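Local structure of alpha-galactosidase 1 (Saccharomyces cerevisiae, 3LRK) at residues L387-N399 against T437-P449. The protein catalyses the hydrolysis of terminal, non-reducing alpha-D-galactose residues in alpha-D-galactosides such as galactose oligosaccharides, galactomannans and galactolipids. The protein carries 1 engineered substitution. Numbering follows the deposited sequence.
Sequences LTSTWDIYDLWAN and TRLFGQKIGSLSP
Lys-443 lies across Tyr-394 and reaches on to Asp-392. Lys-443 CB sits over one face of the Tyr-394 ring, offset toward the rim, in a CH-pi contact 3.9 Å from the ring centroid. With CG opposite the backbone N (chi1 -175°) and the chain extended beyond it, the lysine carries NZ to Asp-392 OD2 at 3.4 Å, a salt bridge whose hydrogen bond is weak. The other carboxylate oxygen, OD1, faces Ser-446 CB and has a weak outside bond to Ser-470. At the ring edge, in plane, lies Gly-441 O, while Tyr-394 CB presses on Phe-440 O at 3.3 Å; that carbonyl is buried without a polar partner.

Ile-393, on the other face of the sheet with Trp-391 and Leu-447, sets CG2 against Ile-444 CG1 at 3.8 Å, and Ile-393 CD1 leans toward Leu-447 CB. Leu-447 and Trp-391 also pack on Leu-373 of helix 373-376.

Behind these side chains run antiparallel strands 391-395 and 442-447. Trp-391 and Leu-447 exchange two nearly straight bonds, with Leu-447 N to Trp-391 O at 2.6 Å. Next, Ile-393 O accepts from Ile-444 N, but Ile-393 N donates to Gly-445 O, from above that carbonyl's plane. Two residues thus oppose one, a beta bulge, and the pairing shifts from Asp-392 with Ser-446 to Tyr-394 with Lys-443. At the far end Asp-395 O takes Gln-442 N across the strands and, from the opposite face of its plane, Ala-398 N, which closes a type I turn; Asp-395 OD1 accepts from Trp-397 N at 2.8 Å, an Asx turn.

Strand 391-395 is bonded on its other side to strand 461-469, and 442-447 is an outermost strand of this antiparallel sheet within the chain, part of the C-terminal beta-sandwich domain that accompanies the catalytic TIM barrel in GH27 alpha-galactosidases.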
loop_
_atom_site.group_PDB
_atom_site.type_symbol
_atom_site.label_atom_id
_atom_site.label_comp_id
_atom_site.label_asym_id
_atom_site.label_seq_id
_atom_site.Cartn_x
_atom_site.Cartn_y
_atom_site.Cartn_z
ATOM N N LEU A 387 -32.119 20.697 -15.274
ATOM C CA LEU A 387 -31.441 21.979 -15.042
ATOM C C LEU A 387 -32.272 23.172 -15.515
ATOM O O LEU A 387 -32.034 24.308 -15.105
ATOM C CB LEU A 387 -30.044 22.004 -15.688
ATOM C CG LEU A 387 -28.933 21.106 -15.117
ATOM C CD1 LEU A 387 -27.564 21.576 -15.606
ATOM C CD2 LEU A 387 -28.958 21.074 -13.600
ATOM N N THR A 388 -33.248 22.884 -16.372
ATOM C CA THR A 388 -34.118 23.882 -16.992
ATOM C C THR A 388 -35.439 24.037 -16.222
ATOM O O THR A 388 -36.189 24.991 -16.451
ATOM C CB THR A 388 -34.359 23.500 -18.475
ATOM O OG1 THR A 388 -33.189 23.832 -19.233
ATOM C CG2 THR A 388 -35.559 24.218 -19.075
ATOM N N SER A 389 -35.705 23.111 -15.302
ATOM C CA SER A 389 -36.951 23.097 -14.530
ATOM C C SER A 389 -36.825 23.767 -13.173
ATOM O O SER A 389 -35.718 23.979 -12.669
ATOM C CB SER A 389 -37.439 21.662 -14.321
ATOM O OG SER A 389 -37.719 21.035 -15.554
ATOM N N THR A 390 -37.978 24.086 -12.583
ATOM C CA THR A 390 -38.046 24.641 -11.233
ATOM C C THR A 390 -38.394 23.518 -10.251
ATOM O O THR A 390 -39.245 22.669 -10.539
ATOM C CB THR A 390 -39.052 25.824 -11.168
ATOM O OG1 THR A 390 -38.568 26.891 -11.991
ATOM C CG2 THR A 390 -39.226 26.345 -9.743
ATOM N N TRP A 391 -37.711 23.507 -9.106
ATOM C CA TRP A 391 -37.878 22.446 -8.110
ATOM C C TRP A 391 -38.347 23.009 -6.786
ATOM O O TRP A 391 -37.789 23.990 -6.299
ATOM C CB TRP A 391 -36.562 21.680 -7.909
ATOM C CG TRP A 391 -36.141 20.917 -9.130
ATOM C CD1 TRP A 391 -35.568 21.431 -10.259
ATOM C CD2 TRP A 391 -36.280 19.507 -9.355
ATOM N NE1 TRP A 391 -35.340 20.430 -11.173
ATOM C CE2 TRP A 391 -35.765 19.239 -10.643
ATOM C CE3 TRP A 391 -36.787 18.445 -8.592
ATOM C CZ2 TRP A 391 -35.736 17.950 -11.187
ATOM C CZ3 TRP A 391 -36.760 17.164 -9.132
ATOM C CH2 TRP A 391 -36.239 16.930 -10.420
ATOM N N ASP A 392 -39.369 22.380 -6.210
ATOM C CA ASP A 392 -39.840 22.730 -4.876
ATOM C C ASP A 392 -38.928 22.115 -3.822
ATOM O O ASP A 392 -38.589 20.933 -3.902
ATOM C CB ASP A 392 -41.277 22.252 -4.669
ATOM C CG ASP A 392 -42.294 23.101 -5.433
ATOM O OD1 ASP A 392 -41.951 24.234 -5.827
ATOM O OD2 ASP A 392 -43.435 22.625 -5.631
ATOM N N ILE A 393 -38.527 22.935 -2.856
ATOM C CA ILE A 393 -37.661 22.502 -1.766
ATOM C C ILE A 393 -38.523 22.093 -0.579
ATOM O O ILE A 393 -39.371 22.866 -0.124
ATOM C CB ILE A 393 -36.684 23.619 -1.327
ATOM C CG1 ILE A 393 -35.908 24.171 -2.531
ATOM C CG2 ILE A 393 -35.724 23.117 -0.232
ATOM C CD1 ILE A 393 -35.175 25.469 -2.255
ATOM N N TYR A 394 -38.310 20.873 -0.091
ATOM C CA TYR A 394 -38.953 20.409 1.126
ATOM C C TYR A 394 -37.910 20.195 2.224
ATOM O O TYR A 394 -36.879 19.559 1.989
ATOM C CB TYR A 394 -39.709 19.108 0.870
ATOM C CG TYR A 394 -40.985 19.263 0.077
ATOM C CD1 TYR A 394 -40.954 19.478 -1.301
ATOM C CD2 TYR A 394 -42.227 19.176 0.704
ATOM C CE1 TYR A 394 -42.131 19.615 -2.035
ATOM C CE2 TYR A 394 -43.411 19.308 -0.024
ATOM C CZ TYR A 394 -43.352 19.525 -1.388
ATOM O OH TYR A 394 -44.513 19.662 -2.111
ATOM N N ASP A 395 -38.192 20.728 3.412
ATOM C CA ASP A 395 -37.352 20.529 4.597
ATOM C C ASP A 395 -37.754 19.209 5.239
ATOM O O ASP A 395 -38.847 19.091 5.805
ATOM C CB ASP A 395 -37.526 21.698 5.585
ATOM C CG ASP A 395 -36.630 21.585 6.832
ATOM O OD1 ASP A 395 -36.007 20.522 7.065
ATOM O OD2 ASP A 395 -36.555 22.580 7.592
ATOM N N LEU A 396 -36.860 18.221 5.158
ATOM C CA LEU A 396 -37.137 16.886 5.695
ATOM C C LEU A 396 -37.174 16.844 7.228
ATOM O O LEU A 396 -37.632 15.857 7.810
ATOM C CB LEU A 396 -36.136 15.855 5.139
ATOM C CG LEU A 396 -36.228 15.542 3.636
ATOM C CD1 LEU A 396 -34.979 14.818 3.123
ATOM C CD2 LEU A 396 -37.475 14.739 3.288
ATOM N N TRP A 397 -36.699 17.909 7.879
ATOM C CA TRP A 397 -36.739 17.980 9.347
ATOM C C TRP A 397 -37.940 18.749 9.919
ATOM O O TRP A 397 -38.157 18.769 11.132
ATOM C CB TRP A 397 -35.397 18.445 9.929
ATOM C CG TRP A 397 -34.424 17.296 9.953
ATOM C CD1 TRP A 397 -33.361 17.097 9.113
ATOM C CD2 TRP A 397 -34.470 16.156 10.823
ATOM N NE1 TRP A 397 -32.733 15.911 9.422
ATOM C CE2 TRP A 397 -33.393 15.315 10.467
ATOM C CE3 TRP A 397 -35.316 15.767 11.874
ATOM C CZ2 TRP A 397 -33.135 14.108 11.125
ATOM C CZ3 TRP A 397 -35.055 14.566 12.534
ATOM C CH2 TRP A 397 -33.976 13.751 12.151
ATOM N N ALA A 398 -38.728 19.347 9.031
ATOM C CA ALA A 398 -39.985 19.986 9.417
ATOM C C ALA A 398 -40.954 18.959 9.995
ATOM O O ALA A 398 -40.921 17.776 9.630
ATOM C CB ALA A 398 -40.607 20.682 8.231
ATOM N N ASN A 399 -41.809 19.416 10.907
ATOM C CA ASN A 399 -42.847 18.579 11.511
ATOM C C ASN A 399 -42.297 17.399 12.312
ATOM O O ASN A 399 -42.925 16.344 12.382
ATOM C CB ASN A 399 -43.851 18.084 10.455
ATOM C CG ASN A 399 -44.422 19.208 9.608
ATOM O OD1 ASN A 399 -44.573 20.340 10.073
ATOM N ND2 ASN A 399 -44.743 18.899 8.356
ATOM N N THR A 437 -48.071 13.876 3.699
ATOM C CA THR A 437 -47.346 15.021 4.256
ATOM C C THR A 437 -46.242 14.602 5.238
ATOM O O THR A 437 -45.179 15.235 5.309
ATOM C CB THR A 437 -48.339 16.017 4.928
ATOM O OG1 THR A 437 -49.306 16.445 3.956
ATOM C CG2 THR A 437 -47.618 17.247 5.490
ATOM N N ARG A 438 -46.493 13.524 5.973
ATOM C CA ARG A 438 -45.556 13.047 6.986
ATOM C C ARG A 438 -44.245 12.504 6.403
ATOM O O ARG A 438 -43.238 12.434 7.110
ATOM C CB ARG A 438 -46.226 12.005 7.882
ATOM C CG ARG A 438 -47.415 12.551 8.658
ATOM C CD ARG A 438 -48.032 11.508 9.585
ATOM N NE ARG A 438 -48.470 10.292 8.892
ATOM C CZ ARG A 438 -49.583 10.179 8.170
ATOM N NH1 ARG A 438 -50.397 11.218 8.016
ATOM N NH2 ARG A 438 -49.882 9.023 7.591
ATOM N N LEU A 439 -44.255 12.147 5.118
ATOM C CA LEU A 439 -43.071 11.572 4.468
ATOM C C LEU A 439 -42.256 12.565 3.625
ATOM O O LEU A 439 -41.175 12.227 3.143
ATOM C CB LEU A 439 -43.451 10.346 3.622
ATOM C CG LEU A 439 -44.250 9.199 4.256
ATOM C CD1 LEU A 439 -44.405 8.072 3.259
ATOM C CD2 LEU A 439 -43.610 8.687 5.545
ATOM N N PHE A 440 -42.765 13.781 3.444
ATOM C CA PHE A 440 -42.091 14.767 2.595
ATOM C C PHE A 440 -41.522 15.963 3.352
ATOM O O PHE A 440 -40.680 16.692 2.825
ATOM C CB PHE A 440 -43.016 15.239 1.460
ATOM C CG PHE A 440 -43.190 14.229 0.368
ATOM C CD1 PHE A 440 -44.315 13.412 0.330
ATOM C CD2 PHE A 440 -42.217 14.079 -0.622
ATOM C CE1 PHE A 440 -44.476 12.465 -0.676
ATOM C CE2 PHE A 440 -42.364 13.132 -1.632
ATOM C CZ PHE A 440 -43.503 12.325 -1.662
ATOM N N GLY A 441 -41.964 16.138 4.594
ATOM C CA GLY A 441 -41.660 17.341 5.355
ATOM C C GLY A 441 -42.491 18.502 4.838
ATOM O O GLY A 441 -43.595 18.307 4.326
ATOM N N GLN A 442 -41.946 19.708 4.949
ATOM C CA GLN A 442 -42.668 20.922 4.585
ATOM C C GLN A 442 -41.981 21.664 3.442
ATOM O O GLN A 442 -40.771 21.891 3.477
ATOM C CB GLN A 442 -42.786 21.839 5.805
ATOM C CG GLN A 442 -43.677 23.058 5.621
ATOM C CD GLN A 442 -45.072 22.884 6.213
ATOM O OE1 GLN A 442 -45.544 21.761 6.450
ATOM N NE2 GLN A 442 -45.742 24.007 6.454
ATOM N N LYS A 443 -42.770 22.046 2.439
ATOM C CA LYS A 443 -42.299 22.913 1.364
ATOM C C LYS A 443 -41.949 24.287 1.936
ATOM O O LYS A 443 -42.757 24.902 2.635
ATOM C CB LYS A 443 -43.352 23.031 0.257
ATOM C CG LYS A 443 -42.884 23.833 -0.956
ATOM C CD LYS A 443 -43.962 23.928 -2.009
ATOM C CE LYS A 443 -43.786 25.170 -2.858
ATOM N NZ LYS A 443 -44.812 25.217 -3.934
ATOM N N ILE A 444 -40.737 24.750 1.644
ATOM C CA ILE A 444 -40.206 25.991 2.211
ATOM C C ILE A 444 -39.835 26.998 1.125
ATOM O O ILE A 444 -39.414 28.116 1.419
ATOM C CB ILE A 444 -38.961 25.734 3.111
ATOM C CG1 ILE A 444 -37.838 25.037 2.319
ATOM C CG2 ILE A 444 -39.354 24.952 4.369
ATOM C CD1 ILE A 444 -36.460 25.221 2.907
ATOM N N GLY A 445 -39.987 26.589 -0.127
ATOM C CA GLY A 445 -39.611 27.425 -1.255
ATOM C C GLY A 445 -39.400 26.629 -2.523
ATOM O O GLY A 445 -39.872 25.493 -2.658
ATOM N N SER A 446 -38.685 27.235 -3.461
ATOM C CA SER A 446 -38.439 26.618 -4.749
ATOM C C SER A 446 -37.109 27.098 -5.305
ATOM O O SER A 446 -36.645 28.186 -4.960
ATOM C CB SER A 446 -39.575 26.944 -5.720
ATOM O OG SER A 446 -39.556 28.316 -6.060
ATOM N N LEU A 447 -36.501 26.275 -6.155
ATOM C CA LEU A 447 -35.225 26.601 -6.778
ATOM C C LEU A 447 -35.385 26.611 -8.291
ATOM O O LEU A 447 -35.730 25.594 -8.891
ATOM C CB LEU A 447 -34.139 25.597 -6.366
ATOM C CG LEU A 447 -32.706 26.073 -6.089
ATOM C CD1 LEU A 447 -31.771 24.874 -5.994
ATOM C CD2 LEU A 447 -32.181 27.069 -7.111
ATOM N N SER A 448 -35.132 27.773 -8.888
ATOM C CA SER A 448 -35.239 27.971 -10.332
ATOM C C SER A 448 -33.856 27.902 -10.976
ATOM O O SER A 448 -32.846 28.074 -10.290
ATOM C CB SER A 448 -35.875 29.338 -10.639
ATOM O OG SER A 448 -37.086 29.520 -9.930
ATOM N N PRO A 449 -33.798 27.658 -12.299
ATOM C CA PRO A 449 -32.514 27.770 -12.983
ATOM C C PRO A 449 -31.856 29.126 -12.716
ATOM O O PRO A 449 -32.555 30.132 -12.530
ATOM C CB PRO A 449 -32.897 27.653 -14.458
ATOM C CG PRO A 449 -34.129 26.847 -14.456
ATOM C CD PRO A 449 -34.876 27.261 -13.225
#